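Local coordinates for virulence associated protein VapB (Rhodococcus equi, PDB 4CV7) that is a plasmid-encoded virulence-associated protein of unestablished molecular role, whose C-terminal part, present here, folds as an eight-stranded antiparallel beta-barrel of two Greek-key motifs, at residues A[48-52]-A[53-57]. Residues are numbered along the deposited sequence; the frame is centred on the assembly and turned at random. Where two conformers were deposited one is given.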
loop_
_atom_site.group_PDB
_atom_site.type_symbol
_atom_site.label_atom_id
_atom_site.label_comp_id
_atom_site.label_asym_id
_atom_site.label_seq_id
_atom_site.Cartn_x
_atom_site.Cartn_y
_atom_site.Cartn_z
ATOM N N GLY A 48 -4.458 -9.086 3.212
ATOM C CA GLY A 48 -5.391 -8.204 3.863
ATOM C C GLY A 48 -6.601 -7.802 3.013
ATOM O O GLY A 48 -6.928 -8.562 2.100
ATOM N N THR A 49 -7.259 -6.731 3.426
ATOM C CA THR A 49 -8.453 -6.273 2.795
ATOM C C THR A 49 -8.273 -4.866 2.327
ATOM O O THR A 49 -7.874 -3.997 3.119
ATOM C CB THR A 49 -9.644 -6.398 3.768
ATOM O OG1 THR A 49 -9.753 -7.787 4.193
ATOM C CG2 THR A 49 -10.948 -5.973 3.167
ATOM N N LEU A 50 -8.615 -4.593 1.115
ATOM C CA LEU A 50 -8.752 -3.269 0.559
ATOM C C LEU A 50 -10.207 -2.771 0.768
ATOM O O LEU A 50 -11.148 -3.492 0.359
ATOM C CB LEU A 50 -8.426 -3.284 -0.959
ATOM C CG LEU A 50 -8.713 -1.982 -1.725
ATOM C CD1 LEU A 50 -7.867 -0.808 -1.342
ATOM C CD2 LEU A 50 -8.614 -2.220 -3.248
ATOM N N PHE A 51 -10.380 -1.591 1.336
ATOM C CA PHE A 51 -11.626 -0.935 1.522
ATOM C C PHE A 51 -11.635 0.286 0.647
ATOM O O PHE A 51 -10.732 1.179 0.778
ATOM C CB PHE A 51 -11.831 -0.525 2.965
ATOM C CG PHE A 51 -11.758 -1.643 3.974
ATOM C CD1 PHE A 51 -10.548 -2.139 4.346
ATOM C CD2 PHE A 51 -12.892 -2.136 4.494
ATOM C CE1 PHE A 51 -10.463 -3.145 5.305
ATOM C CE2 PHE A 51 -12.849 -3.164 5.496
ATOM C CZ PHE A 51 -11.587 -3.622 5.864
ATOM N N THR A 52 -12.590 0.446 -0.234
ATOM C CA THR A 52 -12.750 1.677 -1.033
ATOM C C THR A 52 -14.145 1.887 -1.485
ATOM O O THR A 52 -14.822 0.866 -1.823
ATOM C CB THR A 52 -11.781 1.731 -2.221
ATOM O OG1 THR A 52 -11.935 2.999 -2.869
ATOM C CG2 THR A 52 -12.004 0.656 -3.165
ATOM N N SER A 53 -14.632 3.095 -1.489
ATOM C CA SER A 53 -15.923 3.430 -2.014
ATOM C C SER A 53 -15.914 3.670 -3.536
ATOM O O SER A 53 -16.999 3.786 -4.126
ATOM C CB SER A 53 -16.480 4.611 -1.276
ATOM O OG SER A 53 -15.656 5.726 -1.510
ATOM N N ASP A 54 -14.754 3.669 -4.147
ATOM C CA ASP A 54 -14.707 3.855 -5.629
ATOM C C ASP A 54 -13.336 3.310 -6.132
ATOM O O ASP A 54 -12.328 3.960 -6.183
ATOM C CB ASP A 54 -14.842 5.327 -5.942
ATOM C CG ASP A 54 -15.012 5.619 -7.410
ATOM O OD1 ASP A 54 -14.610 4.745 -8.285
ATOM O OD2 ASP A 54 -15.581 6.665 -7.816
ATOM N N LEU A 55 -13.404 2.052 -6.508
ATOM C CA LEU A 55 -12.227 1.310 -6.967
ATOM C C LEU A 55 -11.576 1.956 -8.170
ATOM O O LEU A 55 -10.368 2.116 -8.211
ATOM C CB LEU A 55 -12.649 -0.169 -7.192
ATOM C CG LEU A 55 -11.429 -1.069 -7.545
ATOM C CD1 LEU A 55 -10.486 -1.277 -6.378
ATOM C CD2 LEU A 55 -11.890 -2.422 -8.075
ATOM N N GLN A 56 -12.395 2.324 -9.149
ATOM C CA GLN A 56 -11.836 2.911 -10.322
ATOM C C GLN A 56 -11.149 4.234 -10.037
ATOM O O GLN A 56 -10.093 4.484 -10.572
ATOM C CB GLN A 56 -12.897 3.067 -11.408
ATOM C CG GLN A 56 -12.483 3.575 -12.739
ATOM C CD GLN A 56 -12.304 5.072 -12.860
ATOM O OE1 GLN A 56 -12.895 5.849 -12.086
ATOM N NE2 GLN A 56 -11.616 5.511 -13.962
ATOM N N ARG A 57 -11.694 5.034 -9.132
ATOM C CA ARG A 57 -11.078 6.287 -8.748
ATOM C C ARG A 57 -9.745 6.021 -8.008
ATOM O O ARG A 57 -8.768 6.780 -8.180
ATOM C CB ARG A 57 -12.039 7.112 -7.931
ATOM C CG ARG A 57 -11.509 8.509 -7.621
ATOM C CD ARG A 57 -12.492 9.291 -6.838
ATOM N NE ARG A 57 -12.101 10.668 -6.691
ATOM C CZ ARG A 57 -12.905 11.638 -6.306
ATOM N NH1 ARG A 57 -14.150 11.424 -6.098
ATOM N NH2 ARG A 57 -12.375 12.868 -6.285
HETATM O O HOH W 1 -15.418 0.193 -4.916
#
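Thr52 and Asp54 share a hydrogen bond where strand 42-52 of the Greek-key barrel runs out and the chain turns into helix 55-61, the one helix of the chain, which links this strand to strand 64-68. The amide of Asp54 donates to the hydroxyl oxygen of Thr52, N to OG1 3.2 Å and nearly straight at 167°, an ST turn. Threonine suits this last strand position because its two branches do separate work. With OG1 trans to the residue's own amide (chi1 -175°), the hydroxyl reaches forward into the turn and also bonds to the carbonyl of Leu86 on strand 85-91, so it ties the turn to the adjacent strand.

The other branch is apolar. CG2 of Thr52 lies 3.9 Å from CA of Leu55, while CD1 of Leu55 sits 3.8 Å from CD2 of Leu50. The two leucines meet obliquely, leucine's branched, apolar end giving each a methyl to set against the other, and both also touch Pro26, so the helix's first turn rests against the strand end.

Water 1 bridges the bend, donating to Thr52 O and accepting from Leu55 N, a helix-start amide that has no preceding turn to bond to. Asp54 is the N-cap, a place that suits a short acceptor side chain: its OD1 takes the amide of Arg57, 3.1 Å from Arg57 N, which approaches 65° out of the carboxylate plane.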